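PDB 4D50: deoxyhypusine hydroxylase from Homo sapiens, which hydroxylates the deoxyhypusine residue of translation initiation factor eIF5A at a diiron centre, completing the formation of hypusine. Local coordinates for residues L83-H94 and Y115-T126. Residues are numbered along the deposited sequence; the frame is centred on the assembly and turned at random.
Sequences LQDTRQEPMVRH and YSSDPVIEVAET. With FE (Fe (III) ion), chain C; PER (peroxide ion), chain E.
R93 and D118 are joined by an end-on salt bridge that illustrates how one buried arginine can tie the end of one helix and the approach to another to its own helix. R93 NH2 meets D118 OD1 at 2.7 Å in an almost straight bond lying in the guanidinium plane, although it reaches the oxygen from above the carboxylate plane. NH1 bonds to OD2 less directly, the two flat groups being turned 55° apart. The bend at chi3 (58°) swings the guanidinium so that its NE and NH2 also grip the carbonyl oxygen of L83, at the end of helix 76-84, side-on, with the oxygen in the guanidinium plane. D118 is positioned in turn by an Asx turn, V120 N reaching OD2 from the face opposite R93 NH1.

A second polar link starts from the metal. H94 coordinates iron through NE2 (2.2 Å) and donates from ND1 to T126 OG1 at 2.7 Å, the hydroxyl lying somewhat out of the ring plane. Because T126 OG1 itself donates to E122 O, this second-shell hydrogen-bond chain, together with the metal bond, probably restrains rotation of the imidazole. At the periphery, Q84 NE2 bonds to Y115 OH at 3.2 Å.

Apolar contacts fill the space between these links. L83 lays CG over one face of the Y115 ring in a CH-pi contact, while its CD1 touches V123 CG1 at 3.8 Å. V123 is a knob among L83, P90, R93 and H94, with CG2 against R93 CB, and P90 CB packs on V120 CG1.

Helices 90-103 and 121-140 thus begin side by side; the axes of their short segments approach to 8.4 Å and run nearly parallel, 12° apart, as expected of neighbouring inner helices in a HEAT-repeat solenoid. Here that scaffold presents H94, with E95 and H212, to one iron of the peroxo-diiron site.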
loop_
_atom_site.group_PDB
_atom_site.type_symbol
_atom_site.label_atom_id
_atom_site.label_comp_id
_atom_site.label_asym_id
_atom_site.label_seq_id
_atom_site.Cartn_x
_atom_site.Cartn_y
_atom_site.Cartn_z
ATOM N N LEU A 83 11.785 -8.974 -3.630
ATOM C CA LEU A 83 10.857 -9.923 -4.149
ATOM C C LEU A 83 11.418 -11.329 -4.098
ATOM O O LEU A 83 10.709 -12.251 -3.729
ATOM C CB LEU A 83 10.529 -9.662 -5.598
ATOM C CG LEU A 83 9.572 -10.589 -6.298
ATOM C CD1 LEU A 83 8.285 -10.775 -5.520
ATOM C CD2 LEU A 83 9.320 -10.142 -7.746
ATOM N N GLN A 84 12.665 -11.453 -4.489
ATOM C CA GLN A 84 13.318 -12.812 -4.499
ATOM C C GLN A 84 13.722 -13.335 -3.119
ATOM O O GLN A 84 13.854 -14.557 -2.939
ATOM C CB GLN A 84 14.498 -12.845 -5.466
ATOM C CG GLN A 84 14.118 -12.474 -6.906
ATOM C CD GLN A 84 15.206 -12.781 -7.928
ATOM O OE1 GLN A 84 16.234 -12.123 -7.974
ATOM N NE2 GLN A 84 14.952 -13.793 -8.769
ATOM N N ASP A 85 13.834 -12.462 -2.132
ATOM C CA ASP A 85 14.362 -12.863 -0.857
ATOM C C ASP A 85 13.299 -13.621 -0.057
ATOM O O ASP A 85 12.479 -13.021 0.531
ATOM C CB ASP A 85 14.835 -11.657 -0.105
ATOM C CG ASP A 85 15.454 -12.032 1.241
ATOM O OD1 ASP A 85 15.450 -13.217 1.595
ATOM O OD2 ASP A 85 15.880 -11.144 1.941
ATOM N N THR A 86 13.317 -14.964 -0.081
ATOM C CA THR A 86 12.312 -15.773 0.569
ATOM C C THR A 86 12.255 -15.655 2.103
ATOM O O THR A 86 11.317 -16.170 2.700
ATOM C CB THR A 86 12.475 -17.270 0.283
ATOM O OG1 THR A 86 13.677 -17.693 0.886
ATOM C CG2 THR A 86 12.542 -17.592 -1.171
ATOM N N ARG A 87 13.264 -15.055 2.706
ATOM C CA ARG A 87 13.272 -14.809 4.136
ATOM C C ARG A 87 12.383 -13.581 4.484
ATOM O O ARG A 87 11.846 -13.497 5.626
ATOM C CB ARG A 87 14.694 -14.583 4.651
ATOM C CG ARG A 87 15.693 -15.682 4.291
ATOM C CD ARG A 87 17.007 -15.078 3.795
ATOM N NE ARG A 87 18.131 -15.792 4.410
ATOM C CZ ARG A 87 18.856 -15.350 5.435
ATOM N NH1 ARG A 87 18.689 -14.121 5.939
ATOM N NH2 ARG A 87 19.825 -16.111 5.917
ATOM N N GLN A 88 12.159 -12.678 3.525
ATOM C CA GLN A 88 11.284 -11.510 3.788
ATOM C C GLN A 88 9.844 -11.972 4.038
ATOM O O GLN A 88 9.407 -12.899 3.385
ATOM C CB GLN A 88 11.316 -10.502 2.617
ATOM C CG GLN A 88 12.623 -9.800 2.369
ATOM C CD GLN A 88 12.958 -8.708 3.358
ATOM O OE1 GLN A 88 13.969 -8.056 3.226
ATOM N NE2 GLN A 88 12.118 -8.500 4.324
ATOM N N GLU A 89 9.078 -11.306 4.924
ATOM C CA GLU A 89 7.662 -11.672 5.162
ATOM C C GLU A 89 6.902 -11.562 3.845
ATOM O O GLU A 89 7.267 -10.713 3.057
ATOM C CB GLU A 89 7.006 -10.726 6.169
ATOM C CG GLU A 89 7.664 -10.684 7.578
ATOM C CD GLU A 89 9.079 -10.045 7.673
ATOM O OE1 GLU A 89 9.660 -9.372 6.732
ATOM O OE2 GLU A 89 9.657 -10.199 8.774
ATOM N N PRO A 90 5.816 -12.339 3.662
ATOM C CA PRO A 90 4.914 -12.230 2.489
ATOM C C PRO A 90 4.468 -10.774 2.133
ATOM O O PRO A 90 4.412 -10.381 0.963
ATOM C CB PRO A 90 3.688 -13.052 2.923
ATOM C CG PRO A 90 4.217 -14.062 3.881
ATOM C CD PRO A 90 5.356 -13.397 4.597
ATOM N N MET A 91 4.098 -10.044 3.158
ATOM C CA MET A 91 3.644 -8.663 3.041
ATOM C C MET A 91 4.736 -7.789 2.398
ATOM O O MET A 91 4.442 -6.864 1.615
ATOM C CB MET A 91 3.287 -8.200 4.453
ATOM C CG MET A 91 3.219 -6.747 4.776
ATOM S SD MET A 91 2.768 -6.721 6.534
ATOM C CE MET A 91 2.516 -4.968 6.696
ATOM N N VAL A 92 5.984 -8.091 2.730
ATOM C CA VAL A 92 7.079 -7.329 2.238
ATOM C C VAL A 92 7.331 -7.728 0.755
ATOM O O VAL A 92 7.539 -6.866 -0.112
ATOM C CB VAL A 92 8.328 -7.519 3.111
ATOM C CG1 VAL A 92 9.488 -6.872 2.464
ATOM C CG2 VAL A 92 8.100 -6.843 4.484
ATOM N N ARG A 93 7.323 -9.030 0.478
ATOM C CA ARG A 93 7.607 -9.512 -0.861
ATOM C C ARG A 93 6.486 -9.089 -1.779
ATOM O O ARG A 93 6.753 -8.698 -2.933
ATOM C CB ARG A 93 7.823 -11.072 -0.878
ATOM C CG ARG A 93 9.049 -11.526 -0.034
ATOM C CD ARG A 93 9.207 -13.058 -0.034
ATOM N NE ARG A 93 9.350 -13.473 -1.427
ATOM C CZ ARG A 93 8.796 -14.505 -2.045
ATOM N NH1 ARG A 93 8.056 -15.401 -1.409
ATOM N NH2 ARG A 93 9.000 -14.643 -3.354
ATOM N N HIS A 94 5.245 -9.163 -1.298
ATOM C CA HIS A 94 4.085 -8.717 -2.095
ATOM C C HIS A 94 4.298 -7.264 -2.471
ATOM O O HIS A 94 4.175 -6.874 -3.692
ATOM C CB HIS A 94 2.730 -8.913 -1.380
ATOM C CG HIS A 94 1.907 -7.687 -1.334
ATOM N ND1 HIS A 94 1.242 -7.179 -2.432
ATOM C CD2 HIS A 94 1.660 -6.851 -0.311
ATOM C CE1 HIS A 94 0.654 -6.051 -2.080
ATOM N NE2 HIS A 94 0.882 -5.842 -0.795
ATOM N N TYR A 115 7.301 -14.977 -10.972
ATOM C CA TYR A 115 6.853 -14.951 -9.590
ATOM C C TYR A 115 5.355 -15.001 -9.498
ATOM O O TYR A 115 4.824 -15.073 -8.402
ATOM C CB TYR A 115 7.494 -13.829 -8.770
ATOM C CG TYR A 115 8.871 -14.181 -8.320
ATOM C CD1 TYR A 115 9.956 -14.001 -9.173
ATOM C CD2 TYR A 115 9.121 -14.642 -7.065
ATOM C CE1 TYR A 115 11.228 -14.374 -8.792
ATOM C CE2 TYR A 115 10.387 -14.995 -6.662
ATOM C CZ TYR A 115 11.425 -14.869 -7.532
ATOM O OH TYR A 115 12.697 -15.275 -7.131
ATOM N N SER A 116 4.684 -15.057 -10.651
ATOM C CA SER A 116 3.286 -15.323 -10.685
ATOM C C SER A 116 2.989 -16.727 -10.215
ATOM O O SER A 116 1.814 -17.008 -9.926
ATOM C CB SER A 116 2.712 -15.123 -12.114
ATOM O OG SER A 116 2.749 -13.724 -12.463
ATOM N N SER A 117 4.031 -17.575 -10.164
ATOM C CA SER A 117 3.958 -18.917 -9.659
ATOM C C SER A 117 4.637 -19.130 -8.307
ATOM O O SER A 117 4.910 -20.264 -7.897
ATOM C CB SER A 117 4.532 -19.887 -10.666
ATOM O OG SER A 117 3.597 -19.986 -11.749
ATOM N N ASP A 118 4.870 -18.055 -7.584
ATOM C CA ASP A 118 5.529 -18.161 -6.273
ATOM C C ASP A 118 4.690 -18.974 -5.337
ATOM O O ASP A 118 3.461 -18.897 -5.403
ATOM C CB ASP A 118 5.702 -16.777 -5.645
ATOM C CG ASP A 118 6.680 -16.783 -4.511
ATOM O OD1 ASP A 118 7.902 -16.711 -4.780
ATOM O OD2 ASP A 118 6.248 -16.868 -3.350
ATOM N N PRO A 119 5.320 -19.778 -4.478
ATOM C CA PRO A 119 4.534 -20.572 -3.507
ATOM C C PRO A 119 3.663 -19.786 -2.499
ATOM O O PRO A 119 2.670 -20.343 -2.011
ATOM C CB PRO A 119 5.594 -21.387 -2.767
ATOM C CG PRO A 119 6.940 -20.998 -3.284
ATOM C CD PRO A 119 6.764 -20.106 -4.468
ATOM N N VAL A 120 4.013 -18.519 -2.226
ATOM C CA VAL A 120 3.358 -17.630 -1.253
ATOM C C VAL A 120 2.279 -16.922 -2.071
ATOM O O VAL A 120 2.558 -16.175 -3.018
ATOM C CB VAL A 120 4.329 -16.604 -0.669
ATOM C CG1 VAL A 120 3.607 -15.569 0.174
ATOM C CG2 VAL A 120 5.419 -17.318 0.177
ATOM N N ILE A 121 1.065 -17.197 -1.708
ATOM C CA ILE A 121 -0.109 -16.846 -2.518
ATOM C C ILE A 121 -0.261 -15.316 -2.712
ATOM O O ILE A 121 -0.551 -14.867 -3.845
ATOM C CB ILE A 121 -1.365 -17.436 -1.926
ATOM C CG1 ILE A 121 -2.543 -17.223 -2.854
ATOM C CG2 ILE A 121 -1.688 -16.856 -0.523
ATOM C CD1 ILE A 121 -2.405 -17.888 -4.198
ATOM N N GLU A 122 -0.017 -14.553 -1.656
ATOM C CA GLU A 122 -0.014 -13.062 -1.764
ATOM C C GLU A 122 0.959 -12.610 -2.869
ATOM O O GLU A 122 0.738 -11.622 -3.634
ATOM C CB GLU A 122 0.498 -12.418 -0.480
ATOM C CG GLU A 122 -0.445 -12.546 0.689
ATOM C CD GLU A 122 -0.365 -13.852 1.442
ATOM O OE1 GLU A 122 0.493 -14.725 1.155
ATOM O OE2 GLU A 122 -1.168 -13.970 2.397
ATOM N N VAL A 123 2.083 -13.289 -2.942
ATOM C CA VAL A 123 3.151 -12.878 -3.927
ATOM C C VAL A 123 2.738 -13.245 -5.367
ATOM O O VAL A 123 2.874 -12.488 -6.228
ATOM C CB VAL A 123 4.518 -13.532 -3.590
ATOM C CG1 VAL A 123 5.591 -13.241 -4.638
ATOM C CG2 VAL A 123 4.990 -13.072 -2.215
ATOM N N ALA A 124 2.371 -14.505 -5.568
ATOM C CA ALA A 124 1.780 -14.996 -6.795
ATOM C C ALA A 124 0.676 -14.103 -7.306
ATOM O O ALA A 124 0.747 -13.640 -8.440
ATOM C CB ALA A 124 1.239 -16.372 -6.610
ATOM N N GLU A 125 -0.319 -13.812 -6.450
ATOM C CA GLU A 125 -1.394 -12.913 -6.836
ATOM C C GLU A 125 -0.957 -11.497 -7.187
ATOM O O GLU A 125 -1.443 -10.953 -8.187
ATOM C CB GLU A 125 -2.505 -12.868 -5.780
ATOM C CG GLU A 125 -3.233 -14.184 -5.683
ATOM C CD GLU A 125 -4.463 -14.156 -4.762
ATOM O OE1 GLU A 125 -4.478 -13.333 -3.840
ATOM O OE2 GLU A 125 -5.344 -15.015 -4.888
ATOM N N THR A 126 -0.104 -10.937 -6.355
ATOM C CA THR A 126 0.438 -9.582 -6.606
ATOM C C THR A 126 1.130 -9.559 -7.991
ATOM O O THR A 126 0.901 -8.612 -8.754
ATOM C CB THR A 126 1.524 -9.246 -5.588
ATOM O OG1 THR A 126 0.871 -9.135 -4.302
ATOM C CG2 THR A 126 2.256 -7.999 -5.945
HETATM FE FE FE C . 0.243 -4.150 0.521
HETATM O O1 PER E . 0.692 -4.907 2.567
HETATM O O2 PER E . -0.017 -4.762 3.929
HETATM O O HOH W 1 -0.063 -2.312 1.577
HETATM O O HOH W 2 -0.411 -3.036 -1.234
#